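Aminoglycoside phosphotransferase (Mycobacterium smegmatis, PDB 6EF6) phosphorylates (S)-1-amino-2-propanol as the aminopropanol kinase associated with the aminoacetone utilization microcompartment. Local coordinates at residues E53-Y57 against L68-R72. Sequence-based numbering, arbitrary orientation.
Sequences ENATY and LRVHR. With BEZ (benzoic acid), chain B; JFN ((2R)-1-methoxypropan-2-amine), chain C.
Tyr-57 and Leu-68, with Ala-55 and Val-70, form hydrogen-bonded pairs of an antiparallel beta hairpin, strands 55-61 and 64-70 in the five-stranded sheet of a kinase-like N-terminal lobe. Both bonds of the first pair are sound; in the second, Val-70 N reaches Ala-55 O at 2.8 Å, while the return bond from Ala-55 N to Val-70 O is weak and water 2 bridges the same two atoms. Ala-55, Tyr-57, Leu-68 and Val-70 share one face, where the tyrosine ring meets Val-70 CG2 at its edge and helix 28-35 packs against Tyr-57, Leu-68 and Val-70. On the other face, the non-hydrogen-bonded pair Thr-56 and Arg-69 lines the benzoic acid pocket. A bend at chi3 (76°) turns the end of Arg-69, and NH1 donates to BEZ O1 at 2.9 Å, while NH2 makes a salt bridge with Glu-84, which probably steadies the guanidinium.

Beyond the strands the two segments stay linked by side chains. The amide of Asn-54 takes the place of a backbone acceptor: OD1 receives Arg-72 N at 2.9 Å, nearly straight at 172°, and also a bond from water 1, which in turn meets His-71 ND1; ND2 binds Asp-254. Further out, Glu-53 and Arg-72 form a salt bridge of charges only, OE2 lying well out of the guanidinium plane with no N-H aimed at it. The carboxylate, less surely placed because OE2 crowds the bound amine, stacks on the guanidinium, with Glu-53 CD 3.8 Å above the centre of that group.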
# COMPACT_ATOMS: atom_id res chain seq x y z
N GLU A 53 -7.76 3.93 0.99
CA GLU A 53 -8.80 3.61 1.97
C GLU A 53 -9.30 4.85 2.71
O GLU A 53 -10.37 4.80 3.33
CB GLU A 53 -8.25 2.63 3.01
CG GLU A 53 -8.49 1.17 2.73
CD GLU A 53 -8.63 0.37 4.02
OE1 GLU A 53 -9.69 0.46 4.67
OE2 GLU A 53 -7.66 -0.33 4.39
N ASN A 54 -8.54 5.93 2.69
CA ASN A 54 -8.99 7.21 3.22
C ASN A 54 -9.82 7.90 2.16
O ASN A 54 -9.73 7.58 0.96
CB ASN A 54 -7.76 8.06 3.58
CG ASN A 54 -6.83 7.36 4.57
OD1 ASN A 54 -7.23 7.01 5.67
ND2 ASN A 54 -5.61 7.09 4.14
N ALA A 55 -10.65 8.84 2.58
CA ALA A 55 -11.43 9.64 1.65
C ALA A 55 -10.52 10.70 1.05
O ALA A 55 -9.98 11.54 1.78
CB ALA A 55 -12.61 10.27 2.38
N THR A 56 -10.33 10.68 -0.26
CA THR A 56 -9.45 11.61 -0.96
C THR A 56 -10.25 12.36 -2.02
O THR A 56 -11.05 11.75 -2.72
CB THR A 56 -8.29 10.83 -1.60
OG1 THR A 56 -7.51 10.20 -0.56
CG2 THR A 56 -7.37 11.75 -2.41
N TYR A 57 -10.11 13.68 -2.05
CA TYR A 57 -10.95 14.55 -2.86
C TYR A 57 -10.11 15.40 -3.80
O TYR A 57 -9.08 15.95 -3.40
CB TYR A 57 -11.76 15.51 -1.99
CG TYR A 57 -12.71 14.82 -1.03
CD1 TYR A 57 -12.29 14.44 0.23
CD2 TYR A 57 -14.03 14.55 -1.40
CE1 TYR A 57 -13.16 13.82 1.11
CE2 TYR A 57 -14.89 13.92 -0.53
CZ TYR A 57 -14.45 13.56 0.73
OH TYR A 57 -15.32 12.92 1.57
N LEU A 68 -7.15 16.66 -1.40
CA LEU A 68 -7.32 16.67 0.05
C LEU A 68 -7.55 15.24 0.55
O LEU A 68 -8.49 14.57 0.10
CB LEU A 68 -8.50 17.57 0.43
CG LEU A 68 -8.64 17.91 1.89
CD1 LEU A 68 -7.53 18.82 2.35
CD2 LEU A 68 -10.00 18.61 2.10
N ARG A 69 -6.70 14.76 1.45
CA ARG A 69 -6.82 13.42 2.03
C ARG A 69 -7.36 13.50 3.45
O ARG A 69 -6.71 14.06 4.34
CB ARG A 69 -5.44 12.75 2.04
CG ARG A 69 -5.42 11.36 2.64
CD ARG A 69 -4.01 10.76 2.53
NE ARG A 69 -3.11 11.33 3.50
CZ ARG A 69 -1.83 10.97 3.62
NH1 ARG A 69 -1.28 10.10 2.76
NH2 ARG A 69 -1.13 11.46 4.62
N VAL A 70 -8.53 12.91 3.69
CA VAL A 70 -9.13 12.86 5.03
C VAL A 70 -8.85 11.48 5.62
O VAL A 70 -9.35 10.46 5.14
CB VAL A 70 -10.64 13.14 4.98
CG1 VAL A 70 -11.27 13.01 6.38
CG2 VAL A 70 -10.93 14.53 4.42
N HIS A 71 -8.05 11.42 6.69
CA HIS A 71 -7.64 10.14 7.24
C HIS A 71 -8.78 9.46 7.97
O HIS A 71 -9.55 10.09 8.70
CB HIS A 71 -6.48 10.35 8.21
CG HIS A 71 -5.19 10.64 7.54
ND1 HIS A 71 -4.25 9.66 7.29
CD2 HIS A 71 -4.67 11.79 7.03
CE1 HIS A 71 -3.23 10.20 6.65
NE2 HIS A 71 -3.45 11.49 6.50
N ARG A 72 -8.92 8.16 7.74
CA ARG A 72 -9.94 7.45 8.46
C ARG A 72 -9.64 7.44 9.96
O ARG A 72 -8.52 7.73 10.40
CB ARG A 72 -10.15 6.06 7.88
CG ARG A 72 -8.98 5.16 7.97
CD ARG A 72 -9.36 3.87 7.29
NE ARG A 72 -8.37 2.82 7.48
CZ ARG A 72 -7.28 2.69 6.73
NH1 ARG A 72 -6.44 1.69 6.97
NH2 ARG A 72 -7.04 3.54 5.75
C BEZ B . -2.84 9.84 -0.76
O1 BEZ B . -1.84 9.78 -0.05
O2 BEZ B . -3.89 9.22 -0.42
C1 BEZ B . -2.77 10.64 -2.02
C2 BEZ B . -3.68 10.43 -3.04
C3 BEZ B . -3.60 11.19 -4.20
C4 BEZ B . -2.60 12.14 -4.34
C5 BEZ B . -1.69 12.36 -3.30
C6 BEZ B . -1.78 11.60 -2.16
C07 JFN C . -8.75 -1.68 -0.80
C08 JFN C . -6.26 -2.44 1.84
C09 JFN C . -6.90 -2.22 0.47
C15 JFN C . -4.76 -2.56 1.67
N04 JFN C . -6.47 -1.30 2.69
O02 JFN C . -8.29 -2.22 0.42
O HOH W 1 -5.19 6.92 7.71
O HOH W 2 -11.53 8.80 5.55